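Local coordinates for protein D-alanyl-D-alanine carboxypeptidase DacB2 (Mycobacterium tuberculosis H37Rv, PDB 4RYE) that shows D,D-carboxypeptidase activity on peptidoglycan-type pentapeptides and probably cleaves the terminal D-Ala-D-Ala of stem peptides during cell-wall biogenesis, at residues Q32-R37 with F258-Q263; T134-T139 with A155-V160; Q199-A204 with Q249-F254. All coordinates share one frame; numbering follows the deposited sequence.

Contact 1: residues Q32-R37 with F258-Q263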
ATOM      1  N   GLN A  32     -12.391   5.089 -13.919  1.00 16.77           N
ATOM      2  CA  GLN A  32     -13.729   5.431 -13.422  1.00 19.19           C
ATOM      3  C   GLN A  32     -13.793   5.219 -11.915  1.00 16.47           C
ATOM      4  O   GLN A  32     -13.276   4.231 -11.406  1.00 15.56           O
ATOM      5  CB  GLN A  32     -14.801   4.524 -14.032  1.00 27.55           C
ATOM      6  CG  GLN A  32     -15.026   4.630 -15.525  1.00 35.68           C
ATOM      7  CD  GLN A  32     -15.812   3.427 -16.045  1.00 46.33           C
ATOM      8  OE1 GLN A  32     -15.229   2.391 -16.386  1.00 44.87           O
ATOM      9  NE2 GLN A  32     -17.141   3.545 -16.072  1.00 47.41           N
ATOM     10  N   VAL A  33     -14.426   6.142 -11.204  1.00 14.70           N
ATOM     11  CA  VAL A  33     -14.695   5.943  -9.778  1.00 18.27           C
ATOM     12  C   VAL A  33     -16.115   5.396  -9.619  1.00 16.48           C
ATOM     13  O   VAL A  33     -17.079   6.007 -10.086  1.00 16.96           O
ATOM     14  CB  VAL A  33     -14.508   7.255  -8.975  1.00 18.45           C
ATOM     15  CG1 VAL A  33     -14.880   7.051  -7.513  1.00 16.63           C
ATOM     16  CG2 VAL A  33     -13.061   7.726  -9.084  1.00 19.58           C
ATOM     17  N   LEU A  34     -16.241   4.234  -8.981  1.00 14.27           N
ATOM     18  CA  LEU A  34     -17.546   3.585  -8.835  1.00 16.58           C
ATOM     19  C   LEU A  34     -18.298   4.087  -7.610  1.00 16.76           C
ATOM     20  O   LEU A  34     -19.529   4.222  -7.626  1.00 19.00           O
ATOM     21  CB  LEU A  34     -17.387   2.062  -8.760  1.00 14.94           C
ATOM     22  CG  LEU A  34     -16.977   1.268 -10.004  1.00 25.50           C
ATOM     23  CD1 LEU A  34     -15.580   1.594 -10.467  1.00 30.22           C
ATOM     24  CD2 LEU A  34     -17.070  -0.210  -9.714  1.00 24.08           C
ATOM     25  N   ALA A  35     -17.557   4.353  -6.538  1.00 15.35           N
ATOM     26  CA  ALA A  35     -18.157   4.851  -5.305  1.00 15.79           C
ATOM     27  C   ALA A  35     -17.066   5.399  -4.409  1.00 15.35           C
ATOM     28  O   ALA A  35     -15.909   5.039  -4.545  1.00 17.28           O
ATOM     29  CB  ALA A  35     -18.931   3.731  -4.584  1.00 17.09           C
ATOM     30  N   GLY A  36     -17.436   6.265  -3.478  1.00 18.66           N
ATOM     31  CA  GLY A  36     -16.452   6.788  -2.555  1.00 17.86           C
ATOM     32  C   GLY A  36     -17.112   7.388  -1.343  1.00 20.77           C
ATOM     33  O   GLY A  36     -18.269   7.826  -1.402  1.00 24.49           O
ATOM     34  N   ARG A  37     -16.392   7.377  -0.228  1.00 21.31           N
ATOM     35  CA  ARG A  37     -16.835   8.096   0.948  1.00 21.64           C
ATOM     36  C   ARG A  37     -15.700   8.982   1.430  1.00 23.55           C
ATOM     37  O   ARG A  37     -14.641   8.473   1.805  1.00 20.95           O
ATOM     38  CB  ARG A  37     -17.254   7.140   2.054  1.00 23.28           C
ATOM     39  CG  ARG A  37     -17.752   7.875   3.289  1.00 28.84           C
ATOM     40  CD  ARG A  37     -18.218   6.924   4.374  1.00 36.76           C
ATOM     41  NE  ARG A  37     -18.568   7.651   5.588  1.00 46.31           N
ATOM     42  CZ  ARG A  37     -18.441   7.159   6.814  1.00 54.07           C
ATOM     43  NH1 ARG A  37     -17.969   5.932   6.990  1.00 58.19           N
ATOM     44  NH2 ARG A  37     -18.784   7.896   7.864  1.00 53.30           N
ATOM     45  N   PHE A 258     -17.909  -5.394  -8.283  1.00 15.67           N
ATOM     46  CA  PHE A 258     -17.978  -6.370  -9.367  1.00 18.17           C
ATOM     47  C   PHE A 258     -19.413  -6.624  -9.783  1.00 22.17           C
ATOM     48  O   PHE A 258     -19.683  -7.007 -10.923  1.00 21.46           O
ATOM     49  CB  PHE A 258     -17.267  -7.681  -8.974  1.00 15.02           C
ATOM     50  CG  PHE A 258     -15.770  -7.566  -8.958  1.00 19.66           C
ATOM     51  CD1 PHE A 258     -15.093  -7.029 -10.044  1.00 17.50           C
ATOM     52  CD2 PHE A 258     -15.034  -7.964  -7.844  1.00 20.56           C
ATOM     53  CE1 PHE A 258     -13.703  -6.910 -10.025  1.00 15.57           C
ATOM     54  CE2 PHE A 258     -13.653  -7.844  -7.819  1.00 19.75           C
ATOM     55  CZ  PHE A 258     -12.987  -7.309  -8.910  1.00 17.28           C
ATOM     56  N   ALA A 259     -20.335  -6.414  -8.848  1.00 21.50           N
ATOM     57  CA  ALA A 259     -21.742  -6.626  -9.120  1.00 21.50           C
ATOM     58  C   ALA A 259     -22.371  -5.403  -9.795  1.00 23.32           C
ATOM     59  O   ALA A 259     -23.445  -5.499 -10.387  1.00 23.18           O
ATOM     60  CB  ALA A 259     -22.485  -6.974  -7.834  1.00 21.13           C
ATOM     61  N   LEU A 260     -21.688  -4.264  -9.717  1.00 17.83           N
ATOM     62  CA  LEU A 260     -22.215  -3.004 -10.254  1.00 20.58           C
ATOM     63  C   LEU A 260     -22.332  -3.041 -11.778  1.00 20.07           C
ATOM     64  O   LEU A 260     -21.440  -3.527 -12.467  1.00 21.95           O
ATOM     65  CB  LEU A 260     -21.320  -1.828  -9.831  1.00 17.62           C
ATOM     66  CG  LEU A 260     -21.802  -0.409 -10.157  1.00 18.41           C
ATOM     67  CD1 LEU A 260     -23.088  -0.070  -9.390  1.00 19.61           C
ATOM     68  CD2 LEU A 260     -20.694   0.613  -9.852  1.00 20.53           C
ATOM     69  N   ASN A 261     -23.450  -2.547 -12.288  1.00 21.55           N
ATOM     70  CA  ASN A 261     -23.611  -2.310 -13.717  1.00 21.19           C
ATOM     71  C   ASN A 261     -22.393  -1.527 -14.209  1.00 20.88           C
ATOM     72  O   ASN A 261     -22.062  -0.477 -13.654  1.00 22.40           O
ATOM     73  CB  ASN A 261     -24.909  -1.527 -13.939  1.00 25.12           C
ATOM     74  CG  ASN A 261     -25.254  -1.347 -15.405  1.00 31.09           C
ATOM     75  OD1 ASN A 261     -24.428  -0.898 -16.209  1.00 29.98           O
ATOM     76  ND2 ASN A 261     -26.491  -1.676 -15.758  1.00 27.44           N
ATOM     77  N   PRO A 262     -21.688  -2.059 -15.224  1.00 23.81           N
ATOM     78  CA  PRO A 262     -20.411  -1.476 -15.651  1.00 27.08           C
ATOM     79  C   PRO A 262     -20.528  -0.041 -16.169  1.00 29.95           C
ATOM     80  O   PRO A 262     -19.527   0.672 -16.178  1.00 37.79           O
ATOM     81  CB  PRO A 262     -19.949  -2.413 -16.780  1.00 32.07           C
ATOM     82  CG  PRO A 262     -20.701  -3.684 -16.571  1.00 35.12           C
ATOM     83  CD  PRO A 262     -22.022  -3.282 -15.979  1.00 32.87           C
ATOM     84  N   GLN A 263     -21.721   0.379 -16.587  1.00 25.26           N
ATOM     85  CA  GLN A 263     -21.916   1.762 -17.029  1.00 26.77           C
ATOM     86  C   GLN A 263     -22.071   2.765 -15.889  1.00 26.84           C
ATOM     87  O   GLN A 263     -22.032   3.966 -16.124  1.00 26.05           O
ATOM     88  CB  GLN A 263     -23.135   1.873 -17.935  1.00 33.35           C
ATOM     89  CG  GLN A 263     -22.866   1.603 -19.400  1.00 48.96           C
ATOM     90  CD  GLN A 263     -24.112   1.801 -20.238  1.00 54.82           C
ATOM     91  OE1 GLN A 263     -24.220   2.768 -20.995  1.00 56.65           O
ATOM     92  NE2 GLN A 263     -25.073   0.894 -20.091  1.00 57.09           N
TER
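L34 meets L260 from within a classic beta bulge, in which L34 and A35 both face V25 of strand 22-27; with helical-type backbone angles inside a strand, L34 sends its side chain to the segment that follows helix 246-259. There a single methyl does the work. CD2 of L260 lies 3.7 Å from CD2 of L34 and 3.8 Å from its CB, and it is about as close to CG, so one methyl rests along the L34 chain from root to branch. The two leucines run past one another in opposite directions. With CG of L260 anti to the backbone N (chi1 -173°), its CD2 lies against L34. Farther out, Q32 brings NE2 to 3.7 Å from the carbonyl O of P262, a loose approach; its OE1 is hydrogen-bonded to S30 OG. The loop keeps its own shape through an Asx turn, in which Q263 N donates to N261 OD1 at 3.0 Å, in the carbonyl plane. L34 also packs against W256 of helix 246-259 and against R228 and L230, so the leucine pair lies where the end of that helix packs on strands 32-37 and 228-237.

Contact 2: residues T134-T139 with A155-V160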
ATOM      1  N   THR A 134      -1.850  14.990  -5.463  1.00 16.43           N
ATOM      2  CA  THR A 134      -1.401  16.250  -4.879  1.00 19.98           C
ATOM      3  C   THR A 134      -1.903  16.474  -3.451  1.00 19.27           C
ATOM      4  O   THR A 134      -1.646  17.511  -2.841  1.00 21.30           O
ATOM      5  CB  THR A 134      -1.814  17.418  -5.777  1.00 24.42           C
ATOM      6  OG1 THR A 134      -3.235  17.409  -5.923  1.00 19.42           O
ATOM      7  CG2 THR A 134      -1.174  17.263  -7.163  1.00 20.71           C
ATOM      8  N   SER A 135      -2.620  15.494  -2.914  1.00 14.17           N
ATOM      9  CA  SER A 135      -3.001  15.553  -1.510  1.00 19.07           C
ATOM     10  C   SER A 135      -2.128  14.627  -0.687  1.00 21.41           C
ATOM     11  O   SER A 135      -2.412  14.361   0.481  1.00 20.63           O
ATOM     12  CB  SER A 135      -4.475  15.200  -1.335  1.00 19.97           C
ATOM     13  OG  SER A 135      -5.263  16.107  -2.082  1.00 22.40           O
ATOM     14  N   THR A 136      -1.053  14.144  -1.299  1.00 17.67           N
ATOM     15  CA  THR A 136      -0.178  13.206  -0.609  1.00 16.91           C
ATOM     16  C   THR A 136       1.138  13.844  -0.192  1.00 16.37           C
ATOM     17  O   THR A 136       1.807  14.489  -0.986  1.00 22.96           O
ATOM     18  CB  THR A 136       0.079  11.982  -1.477  1.00 18.55           C
ATOM     19  OG1 THR A 136      -1.175  11.332  -1.708  1.00 16.72           O
ATOM     20  CG2 THR A 136       1.011  11.006  -0.772  1.00 17.04           C
ATOM     21  N   HIS A 137       1.509  13.646   1.065  1.00 17.60           N
ATOM     22  CA  HIS A 137       2.770  14.167   1.567  1.00 18.21           C
ATOM     23  C   HIS A 137       3.382  13.135   2.493  1.00 21.40           C
ATOM     24  O   HIS A 137       2.826  12.836   3.552  1.00 18.02           O
ATOM     25  CB  HIS A 137       2.534  15.472   2.332  1.00 17.95           C
ATOM     26  CG  HIS A 137       3.783  16.070   2.903  1.00 23.91           C
ATOM     27  ND1 HIS A 137       4.783  16.598   2.113  1.00 27.19           N
ATOM     28  CD2 HIS A 137       4.202  16.211   4.183  1.00 22.52           C
ATOM     29  CE1 HIS A 137       5.762  17.046   2.884  1.00 31.24           C
ATOM     30  NE2 HIS A 137       5.435  16.823   4.142  1.00 28.30           N
ATOM     31  N   ALA A 138       4.516  12.575   2.085  1.00 16.82           N
ATOM     32  CA  ALA A 138       5.249  11.634   2.929  1.00 16.77           C
ATOM     33  C   ALA A 138       6.141  12.411   3.878  1.00 17.18           C
ATOM     34  O   ALA A 138       6.640  13.481   3.526  1.00 18.85           O
ATOM     35  CB  ALA A 138       6.085  10.711   2.079  1.00 16.93           C
ATOM     36  N   THR A 139       6.338  11.873   5.081  1.00 18.84           N
ATOM     37  CA  THR A 139       7.275  12.439   6.040  1.00 20.85           C
ATOM     38  C   THR A 139       8.353  11.424   6.405  1.00 23.54           C
ATOM     39  O   THR A 139       9.407  11.798   6.914  1.00 19.73           O
ATOM     40  CB  THR A 139       6.588  12.887   7.341  1.00 22.08           C
ATOM     41  OG1 THR A 139       5.934  11.764   7.944  1.00 25.60           O
ATOM     42  CG2 THR A 139       5.573  14.004   7.077  1.00 22.98           C
ATOM     43  N   ALA A 155      -7.922   8.565   0.126  1.00 15.19           N
ATOM     44  CA  ALA A 155      -8.323   7.320  -0.526  1.00 16.68           C
ATOM     45  C   ALA A 155      -8.113   7.431  -2.038  1.00 13.52           C
ATOM     46  O   ALA A 155      -7.594   6.516  -2.680  1.00 13.36           O
ATOM     47  CB  ALA A 155      -9.783   6.988  -0.198  1.00 17.01           C
ATOM     48  N   HIS A 156      -8.499   8.573  -2.595  1.00 13.85           N
ATOM     49  CA  HIS A 156      -8.269   8.861  -4.008  1.00 15.41           C
ATOM     50  C   HIS A 156      -6.787   8.781  -4.380  1.00 15.72           C
ATOM     51  O   HIS A 156      -6.416   8.065  -5.319  1.00 14.50           O
ATOM     52  CB  HIS A 156      -8.843  10.239  -4.370  1.00 14.76           C
ATOM     53  CG  HIS A 156      -8.423  10.730  -5.717  1.00 19.02           C
ATOM     54  ND1 HIS A 156      -7.208  11.349  -5.944  1.00 23.35           N
ATOM     55  CD2 HIS A 156      -9.055  10.697  -6.917  1.00 23.70           C
ATOM     56  CE1 HIS A 156      -7.113  11.676  -7.220  1.00 26.44           C
ATOM     57  NE2 HIS A 156      -8.221  11.296  -7.831  1.00 25.31           N
ATOM     58  N   ASP A 157      -5.929   9.509  -3.667  1.00 12.61           N
ATOM     59  CA  ASP A 157      -4.501   9.442  -3.986  1.00 16.37           C
ATOM     60  C   ASP A 157      -3.908   8.043  -3.811  1.00 18.21           C
ATOM     61  O   ASP A 157      -3.032   7.641  -4.578  1.00 14.17           O
ATOM     62  CB  ASP A 157      -3.686  10.436  -3.150  1.00 15.01           C
ATOM     63  CG  ASP A 157      -3.844  11.864  -3.622  1.00 22.21           C
ATOM     64  OD1 ASP A 157      -4.756  12.124  -4.437  1.00 19.03           O
ATOM     65  OD2 ASP A 157      -3.062  12.736  -3.164  1.00 21.69           O
ATOM     66  N   LEU A 158      -4.356   7.309  -2.793  1.00 16.46           N
ATOM     67  CA  LEU A 158      -3.831   5.961  -2.584  1.00 15.81           C
ATOM     68  C   LEU A 158      -4.091   5.048  -3.793  1.00 13.91           C
ATOM     69  O   LEU A 158      -3.202   4.309  -4.207  1.00 15.61           O
ATOM     70  CB  LEU A 158      -4.365   5.331  -1.281  1.00 12.49           C
ATOM     71  CG  LEU A 158      -3.816   5.915   0.024  1.00 16.17           C
ATOM     72  CD1 LEU A 158      -4.411   5.178   1.236  1.00 17.79           C
ATOM     73  CD2 LEU A 158      -2.295   5.831   0.046  1.00 18.73           C
ATOM     74  N   VAL A 159      -5.291   5.094  -4.361  1.00 14.69           N
ATOM     75  CA  VAL A 159      -5.575   4.238  -5.521  1.00 17.13           C
ATOM     76  C   VAL A 159      -4.856   4.739  -6.768  1.00 15.00           C
ATOM     77  O   VAL A 159      -4.498   3.955  -7.635  1.00 16.67           O
ATOM     78  CB  VAL A 159      -7.096   4.006  -5.787  1.00 14.96           C
ATOM     79  CG1 VAL A 159      -7.754   3.354  -4.578  1.00 14.50           C
ATOM     80  CG2 VAL A 159      -7.832   5.294  -6.174  1.00 13.93           C
ATOM     81  N   VAL A 160      -4.639   6.046  -6.849  1.00 12.88           N
ATOM     82  CA  VAL A 160      -3.861   6.605  -7.944  1.00 12.67           C
ATOM     83  C   VAL A 160      -2.434   6.081  -7.856  1.00 13.11           C
ATOM     84  O   VAL A 160      -1.825   5.677  -8.861  1.00 13.15           O
ATOM     85  CB  VAL A 160      -3.893   8.150  -7.906  1.00 12.68           C
ATOM     86  CG1 VAL A 160      -2.838   8.748  -8.847  1.00 15.79           C
ATOM     87  CG2 VAL A 160      -5.306   8.653  -8.273  1.00 13.25           C
TER
HETATM   88  O   HOH W   1      -5.545  14.560  -4.650  1.00 25.97           O
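D157 reaches from the first turn of helix 155-166 into the loop 134-139, where T136 and S135 receive it. Its CB already touches the loop, 3.0 Å from OG1 of T136. With CG beside the backbone N (chi1 -75°), the carboxylate is carried on to the loop; CG of D157 lies 3.3 Å from OG1 of T136. OD2 accepts twice across the contact. S135 N donates over 2.8 Å to the syn lone pair of OD2, at a bent 135°, while the hydroxyl OG1 of T136 gives its proton to the anti lone pair of the same D157 OD2, also at 2.8 Å. The other oxygen turns to its own helix: ND1 of H156 donates to D157 OD1 over 3.0 Å, in the imidazole plane and nearly end-on to the C-O bond. A water 2.6 Å from D157 OD1 donates to it and is hydrogen-bonded to S135 OG, an indirect link between helix and loop. T136 OG1 is also hydrogen-bonded to S153 OG, and H156 NE2 to the C-terminal carboxylate of L269. The T136 side chain is about 12 Å from that of K50, the proton acceptor by similarity, so this loop-to-helix tie lies outside the catalytic centre. With four hydrogen bonds gathered on a buried carboxylate, D157 is probably ionised, and negative charge on both sides of H156 would favour a protonated imidazole.

Contact 3: residues Q199-A204 with Q249-F254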
ATOM      1  N   GLN A 199      -5.427 -14.665   0.312  1.00 27.33           N
ATOM      2  CA  GLN A 199      -5.902 -15.976   0.727  1.00 25.25           C
ATOM      3  C   GLN A 199      -7.424 -16.065   0.857  1.00 25.35           C
ATOM      4  O   GLN A 199      -8.001 -17.135   0.689  1.00 27.22           O
ATOM      5  CB  GLN A 199      -5.240 -16.369   2.056  1.00 30.05           C
ATOM      6  CG  GLN A 199      -3.718 -16.393   1.997  1.00 45.54           C
ATOM      7  CD  GLN A 199      -3.075 -16.318   3.368  1.00 56.53           C
ATOM      8  OE1 GLN A 199      -3.334 -15.391   4.138  1.00 59.80           O
ATOM      9  NE2 GLN A 199      -2.227 -17.291   3.679  1.00 59.45           N
ATOM     10  N   ARG A 200      -8.078 -14.953   1.166  1.00 22.82           N
ATOM     11  CA  ARG A 200      -9.509 -15.008   1.473  1.00 25.94           C
ATOM     12  C   ARG A 200     -10.408 -14.634   0.306  1.00 25.16           C
ATOM     13  O   ARG A 200     -11.593 -14.984   0.288  1.00 23.23           O
ATOM     14  CB  ARG A 200      -9.835 -14.076   2.639  1.00 28.71           C
ATOM     15  CG  ARG A 200      -9.177 -14.454   3.949  1.00 37.56           C
ATOM     16  CD  ARG A 200      -9.063 -13.219   4.827  1.00 43.50           C
ATOM     17  NE  ARG A 200      -8.488 -13.515   6.135  1.00 46.27           N
ATOM     18  CZ  ARG A 200      -9.217 -13.717   7.222  1.00 51.97           C
ATOM     19  NH1 ARG A 200     -10.538 -13.649   7.141  1.00 50.36           N
ATOM     20  NH2 ARG A 200      -8.631 -13.980   8.384  1.00 55.21           N
ATOM     21  N   TYR A 201      -9.856 -13.897  -0.649  1.00 24.64           N
ATOM     22  CA  TYR A 201     -10.667 -13.333  -1.721  1.00 18.77           C
ATOM     23  C   TYR A 201     -10.149 -13.740  -3.098  1.00 22.51           C
ATOM     24  O   TYR A 201      -9.187 -13.147  -3.585  1.00 17.87           O
ATOM     25  CB  TYR A 201     -10.679 -11.801  -1.624  1.00 19.64           C
ATOM     26  CG  TYR A 201     -11.789 -11.202  -2.445  1.00 17.34           C
ATOM     27  CD1 TYR A 201     -13.080 -11.165  -1.955  1.00 21.16           C
ATOM     28  CD2 TYR A 201     -11.555 -10.714  -3.723  1.00 17.32           C
ATOM     29  CE1 TYR A 201     -14.120 -10.636  -2.704  1.00 23.36           C
ATOM     30  CE2 TYR A 201     -12.596 -10.173  -4.487  1.00 14.59           C
ATOM     31  CZ  TYR A 201     -13.872 -10.148  -3.970  1.00 16.78           C
ATOM     32  OH  TYR A 201     -14.913  -9.628  -4.712  1.00 22.67           O
ATOM     33  N   PRO A 202     -10.767 -14.768  -3.715  1.00 21.42           N
ATOM     34  CA  PRO A 202     -10.396 -15.168  -5.078  1.00 18.96           C
ATOM     35  C   PRO A 202     -10.401 -13.990  -6.040  1.00 16.71           C
ATOM     36  O   PRO A 202     -11.385 -13.248  -6.106  1.00 22.29           O
ATOM     37  CB  PRO A 202     -11.499 -16.155  -5.454  1.00 19.04           C
ATOM     38  CG  PRO A 202     -11.794 -16.852  -4.141  1.00 25.20           C
ATOM     39  CD  PRO A 202     -11.703 -15.729  -3.101  1.00 23.62           C
ATOM     40  N   GLY A 203      -9.298 -13.818  -6.760  1.00 16.41           N
ATOM     41  CA  GLY A 203      -9.160 -12.716  -7.697  1.00 15.45           C
ATOM     42  C   GLY A 203      -8.400 -11.516  -7.163  1.00 19.86           C
ATOM     43  O   GLY A 203      -8.122 -10.577  -7.906  1.00 18.73           O
ATOM     44  N   ALA A 204      -8.080 -11.514  -5.874  1.00 18.34           N
ATOM     45  CA  ALA A 204      -7.224 -10.450  -5.335  1.00 19.53           C
ATOM     46  C   ALA A 204      -5.869 -10.486  -6.052  1.00 17.54           C
ATOM     47  O   ALA A 204      -5.351 -11.561  -6.321  1.00 18.09           O
ATOM     48  CB  ALA A 204      -7.042 -10.628  -3.833  1.00 20.93           C
ATOM     49  N   GLN A 249     -14.682  -5.749   5.014  1.00 24.07           N
ATOM     50  CA  GLN A 249     -15.142  -4.574   4.284  1.00 22.61           C
ATOM     51  C   GLN A 249     -14.486  -4.483   2.909  1.00 21.29           C
ATOM     52  O   GLN A 249     -15.108  -4.033   1.951  1.00 17.89           O
ATOM     53  CB  GLN A 249     -14.914  -3.289   5.097  1.00 23.96           C
ATOM     54  CG  GLN A 249     -15.107  -2.000   4.295  1.00 18.44           C
ATOM     55  CD  GLN A 249     -15.201  -0.756   5.175  1.00 25.99           C
ATOM     56  OE1 GLN A 249     -14.465  -0.608   6.153  1.00 25.35           O
ATOM     57  NE2 GLN A 249     -16.123   0.136   4.836  1.00 28.20           N
ATOM     58  N   ALA A 250     -13.232  -4.911   2.808  1.00 20.44           N
ATOM     59  CA  ALA A 250     -12.555  -4.912   1.517  1.00 22.73           C
ATOM     60  C   ALA A 250     -13.259  -5.873   0.574  1.00 19.00           C
ATOM     61  O   ALA A 250     -13.484  -5.553  -0.587  1.00 20.27           O
ATOM     62  CB  ALA A 250     -11.075  -5.285   1.664  1.00 15.20           C
ATOM     63  N   ALA A 251     -13.591  -7.057   1.070  1.00 19.96           N
ATOM     64  CA  ALA A 251     -14.265  -8.046   0.242  1.00 21.79           C
ATOM     65  C   ALA A 251     -15.665  -7.535  -0.118  1.00 24.23           C
ATOM     66  O   ALA A 251     -16.149  -7.739  -1.228  1.00 20.35           O
ATOM     67  CB  ALA A 251     -14.337  -9.382   0.966  1.00 25.12           C
ATOM     68  N   THR A 252     -16.312  -6.873   0.835  1.00 20.72           N
ATOM     69  CA  THR A 252     -17.631  -6.288   0.597  1.00 24.14           C
ATOM     70  C   THR A 252     -17.586  -5.212  -0.501  1.00 18.55           C
ATOM     71  O   THR A 252     -18.462  -5.169  -1.371  1.00 20.13           O
ATOM     72  CB  THR A 252     -18.222  -5.719   1.901  1.00 21.89           C
ATOM     73  OG1 THR A 252     -18.644  -6.806   2.728  1.00 26.70           O
ATOM     74  CG2 THR A 252     -19.417  -4.820   1.618  1.00 25.40           C
ATOM     75  N   LEU A 253     -16.563  -4.364  -0.477  1.00 16.30           N
ATOM     76  CA  LEU A 253     -16.418  -3.315  -1.495  1.00 15.80           C
ATOM     77  C   LEU A 253     -16.102  -3.874  -2.875  1.00 16.21           C
ATOM     78  O   LEU A 253     -16.683  -3.436  -3.867  1.00 18.19           O
ATOM     79  CB  LEU A 253     -15.365  -2.287  -1.084  1.00 14.99           C
ATOM     80  CG  LEU A 253     -15.830  -1.318   0.004  1.00 22.17           C
ATOM     81  CD1 LEU A 253     -14.688  -0.410   0.418  1.00 21.48           C
ATOM     82  CD2 LEU A 253     -17.034  -0.496  -0.486  1.00 22.82           C
ATOM     83  N   PHE A 254     -15.200  -4.849  -2.934  1.00 18.44           N
ATOM     84  CA  PHE A 254     -14.889  -5.519  -4.196  1.00 15.10           C
ATOM     85  C   PHE A 254     -16.124  -6.214  -4.765  1.00 17.81           C
ATOM     86  O   PHE A 254     -16.447  -6.038  -5.951  1.00 19.38           O
ATOM     87  CB  PHE A 254     -13.741  -6.531  -4.005  1.00 14.21           C
ATOM     88  CG  PHE A 254     -12.353  -5.909  -4.027  1.00 14.25           C
ATOM     89  CD1 PHE A 254     -11.971  -5.028  -5.038  1.00 12.09           C
ATOM     90  CD2 PHE A 254     -11.427  -6.226  -3.039  1.00 17.28           C
ATOM     91  CE1 PHE A 254     -10.686  -4.471  -5.056  1.00 14.97           C
ATOM     92  CE2 PHE A 254     -10.154  -5.675  -3.045  1.00 15.08           C
ATOM     93  CZ  PHE A 254      -9.777  -4.794  -4.056  1.00 16.26           C
TER
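Y201 and F254 meet as an inclined aromatic pair, ring centroids 5.7 Å apart and planes 32° from each other, neither a stack nor an edge-to-face arrangement. Around the phenol, CB of A251 and CB of F254 both come in obliquely, and CE2 of Y201 approaches the phenyl ring of F254 in the same slanting way. Along the phenol, successive atoms meet successive turns of helix 246-259. CD1 of Y201 lies 3.6 Å from CB of A251, and CE1 of Y201 comes within 3.8 Å of the A251 carbonyl O. Farther on, CZ of Y201 is 3.6 Å from CB of F254, and the hydroxyl OH reaches 3.4 Å from that same carbon. With CG of Y201 anti to the backbone N (chi1 -164°), the ring reaches out to the side of helix 246-259 that carries A251 and F254. F254 starts toward the segment 199-204, but its ring then leads away to I232 of strand 228-237 and L197 of helix 197-200; its CB is left as the nearest part to the tyrosine. Y201 is the first residue to leave helical geometry after helix 197-200 and opens a type II turn, closed by A204 N donating to Y201 O at 3.0 Å. G203 has positive phi in this turn. The contact is therefore mostly apolar, with the polar end of Y201 looked after by D255 of helix 246-259, whose OD1 is hydrogen-bonded to the hydroxyl. R225 makes a cation-pi interaction with the Y201 ring and donates from NE to P202 O, so its positive charge would be expected to add an electrostatic component to the hold on this turn.

From the N terminus, strand 32-37 opens the widest loop, closed only when contact 1 brings back residues 258-263 near the C-terminal end. Contacts 2 and 3 are both nested within it, in series. Contact 2 closes a short loop, fastening 134-139, after helix 117-130, to helix 155-166, which packs on strands 22-27 and 228-237. Contact 3 then joins the turn between helix 197-200 and strand 204-212 to helix 246-259. Contacts 1 and 3 share that helix and touch where CD2 of F258 lies 3.5 Å from OH of Y201. Contact 2 touches neither, though its nearest atoms come within about 5 Å of contact 1 and about 8 Å of contact 3.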